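Local coordinates for protein mosquitocidal toxin (Bacillus sphaericus, PDB 2CB4) that acts as an ADP-ribosyltransferase toxin against mosquitoes, this chain being the catalytic domain of the longer toxin, whose remainder includes ricin-B-type lectin repeats, at residues A[222-227]-A[273-278]. The protein carries 1 engineered substitution. Sequence-based numbering, arbitrary orientation.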
loop_
_atom_site.group_PDB
_atom_site.type_symbol
_atom_site.label_atom_id
_atom_site.label_comp_id
_atom_site.label_asym_id
_atom_site.label_seq_id
_atom_site.Cartn_x
_atom_site.Cartn_y
_atom_site.Cartn_z
ATOM N N SER A 222 -49.092 -7.786 -14.352
ATOM C CA SER A 222 -49.501 -8.254 -15.670
ATOM C C SER A 222 -48.341 -8.692 -16.564
ATOM O O SER A 222 -47.189 -8.331 -16.353
ATOM C CB SER A 222 -50.261 -7.112 -16.397
ATOM O OG SER A 222 -49.542 -5.874 -16.327
ATOM N N GLY A 223 -48.687 -9.414 -17.616
ATOM C CA GLY A 223 -47.735 -9.858 -18.596
ATOM C C GLY A 223 -48.467 -10.822 -19.514
ATOM O O GLY A 223 -49.624 -11.178 -19.250
ATOM N N PRO A 224 -47.789 -11.253 -20.577
ATOM C CA PRO A 224 -48.376 -12.195 -21.517
ATOM C C PRO A 224 -48.706 -13.481 -20.790
ATOM O O PRO A 224 -48.292 -13.706 -19.640
ATOM C CB PRO A 224 -47.258 -12.426 -22.534
ATOM C CG PRO A 224 -46.474 -11.152 -22.531
ATOM C CD PRO A 224 -46.612 -10.555 -21.141
ATOM N N SER A 225 -49.464 -14.334 -21.450
ATOM C CA SER A 225 -49.837 -15.577 -20.798
ATOM C C SER A 225 -48.794 -16.661 -21.000
ATOM O O SER A 225 -48.105 -16.736 -22.048
ATOM C CB SER A 225 -51.230 -16.061 -21.245
ATOM O OG SER A 225 -51.385 -15.946 -22.648
ATOM N N ASN A 226 -48.690 -17.507 -19.989
ATOM C CA ASN A 226 -47.768 -18.610 -20.060
ATOM C C ASN A 226 -46.300 -18.217 -20.110
ATOM O O ASN A 226 -45.474 -18.914 -20.699
ATOM C CB ASN A 226 -48.112 -19.552 -21.215
ATOM C CG ASN A 226 -47.670 -20.976 -20.939
ATOM O OD1 ASN A 226 -47.769 -21.460 -19.792
ATOM N ND2 ASN A 226 -47.124 -21.641 -21.967
ATOM N N ILE A 227 -45.970 -17.119 -19.462
ATOM C CA ILE A 227 -44.593 -16.732 -19.382
ATOM C C ILE A 227 -44.130 -17.115 -17.964
ATOM O O ILE A 227 -44.867 -16.936 -16.993
ATOM C CB ILE A 227 -44.395 -15.233 -19.772
ATOM C CG1 ILE A 227 -44.142 -15.160 -21.282
ATOM C CG2 ILE A 227 -43.190 -14.622 -19.063
ATOM C CD1 ILE A 227 -44.595 -13.959 -21.826
ATOM N N ASN A 273 -49.320 -5.629 -25.743
ATOM C CA ASN A 273 -50.031 -6.862 -25.450
ATOM C C ASN A 273 -49.426 -8.135 -26.055
ATOM O O ASN A 273 -50.086 -9.186 -26.095
ATOM C CB ASN A 273 -51.514 -6.727 -25.860
ATOM C CG ASN A 273 -51.714 -6.552 -27.378
ATOM O OD1 ASN A 273 -50.781 -6.699 -28.188
ATOM N ND2 ASN A 273 -52.945 -6.222 -27.762
ATOM N N ASN A 274 -48.186 -8.034 -26.526
ATOM C CA ASN A 274 -47.476 -9.172 -27.122
ATOM C C ASN A 274 -46.255 -9.552 -26.249
ATOM O O ASN A 274 -46.053 -8.998 -25.147
ATOM C CB ASN A 274 -47.018 -8.821 -28.545
ATOM C CG ASN A 274 -46.530 -7.385 -28.662
ATOM O OD1 ASN A 274 -46.054 -6.766 -27.684
ATOM N ND2 ASN A 274 -46.715 -6.819 -29.833
ATOM N N ASN A 275 -45.416 -10.453 -26.792
ATOM C CA ASN A 275 -44.217 -10.959 -26.109
ATOM C C ASN A 275 -42.940 -10.124 -26.334
ATOM O O ASN A 275 -41.871 -10.397 -25.777
ATOM C CB ASN A 275 -44.007 -12.449 -26.464
ATOM C CG ASN A 275 -45.066 -13.354 -25.802
ATOM O OD1 ASN A 275 -45.443 -14.410 -26.318
ATOM N ND2 ASN A 275 -45.612 -12.887 -24.690
ATOM N N SER A 276 -43.102 -9.060 -27.124
ATOM C CA SER A 276 -42.001 -8.158 -27.470
ATOM C C SER A 276 -42.091 -6.828 -26.721
ATOM O O SER A 276 -43.041 -6.600 -25.950
ATOM C CB SER A 276 -41.964 -7.923 -28.999
ATOM O OG SER A 276 -42.940 -6.979 -29.415
ATOM N N LEU A 277 -41.092 -5.966 -26.917
ATOM C CA LEU A 277 -41.098 -4.650 -26.281
ATOM C C LEU A 277 -41.536 -3.578 -27.320
ATOM O O LEU A 277 -41.305 -2.358 -27.139
ATOM C CB LEU A 277 -39.761 -4.301 -25.588
ATOM C CG LEU A 277 -38.413 -4.671 -26.206
ATOM C CD1 LEU A 277 -38.020 -3.648 -27.223
ATOM C CD2 LEU A 277 -37.406 -4.721 -25.064
ATOM N N ASN A 278 -42.177 -4.067 -28.396
ATOM C CA ASN A 278 -42.747 -3.233 -29.480
ATOM C C ASN A 278 -41.765 -2.385 -30.284
ATOM O O ASN A 278 -42.100 -1.267 -30.697
ATOM C CB ASN A 278 -43.867 -2.320 -28.942
ATOM C CG ASN A 278 -45.179 -3.053 -28.722
ATOM O OD1 ASN A 278 -46.117 -2.478 -28.187
ATOM N ND2 ASN A 278 -45.258 -4.310 -29.151
#
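Pro224 and Asn275 meet where two surface loops pass each other, their CA atoms 6.3 Å apart, and illustrate how irregular chain can pack with no hydrogen bond across the join. Walking along 222-227, Ser222 comes first; its carbonyl oxygen accepts a hydrogen bond from the Tyr196 hydroxyl, which moors this end of the loop to strand 192-199. Beyond Gly223, Pro224 sets its CB toward 273-278. Its CG lies 3.4 Å from Asn274 O, a carbon against a backbone carbonyl oxygen, while its CB and CG border the amide of Asn275, CB standing 4.0 Å from Asn275 CG. The amide nitrogen is modelled too close to this ring for its exact placement to be trusted. Three residues on, Ile227 brings its CD1 to 4.0 Å from Asn275 CG. CG2 of Ile227 lies anti to the backbone N, and the longer CG1-CD1 branch is the one that reaches the asparagine. Asn275 starts off alongside the other loop, yet with CG anti to its own carbonyl carbon (chi1 -71°) its end comes nearer and faces the proline ring and the isoleucine methyl, which lie next to each other on one side of it; the asparagine side chain runs antiparallel to those of Pro224 and Ile227, alongside each. Further along 273-278, Ser276 OG accepts from Asn278 N at 3.2 Å, an ST turn just beyond the contact. Both loops also touch strand 202-208: Pro224 touches Ile203, Ile227 touches Ile206, and Asn275 forms a backbone hydrogen bond with Ile203. The join covers just 127 Å². It is plain loop-on-loop packing beside the edge of the mixed beta-sheet of an ADP-ribosyltransferase fold, bringing the connection between strands 202-208 and 229-231 against the C-terminal tail.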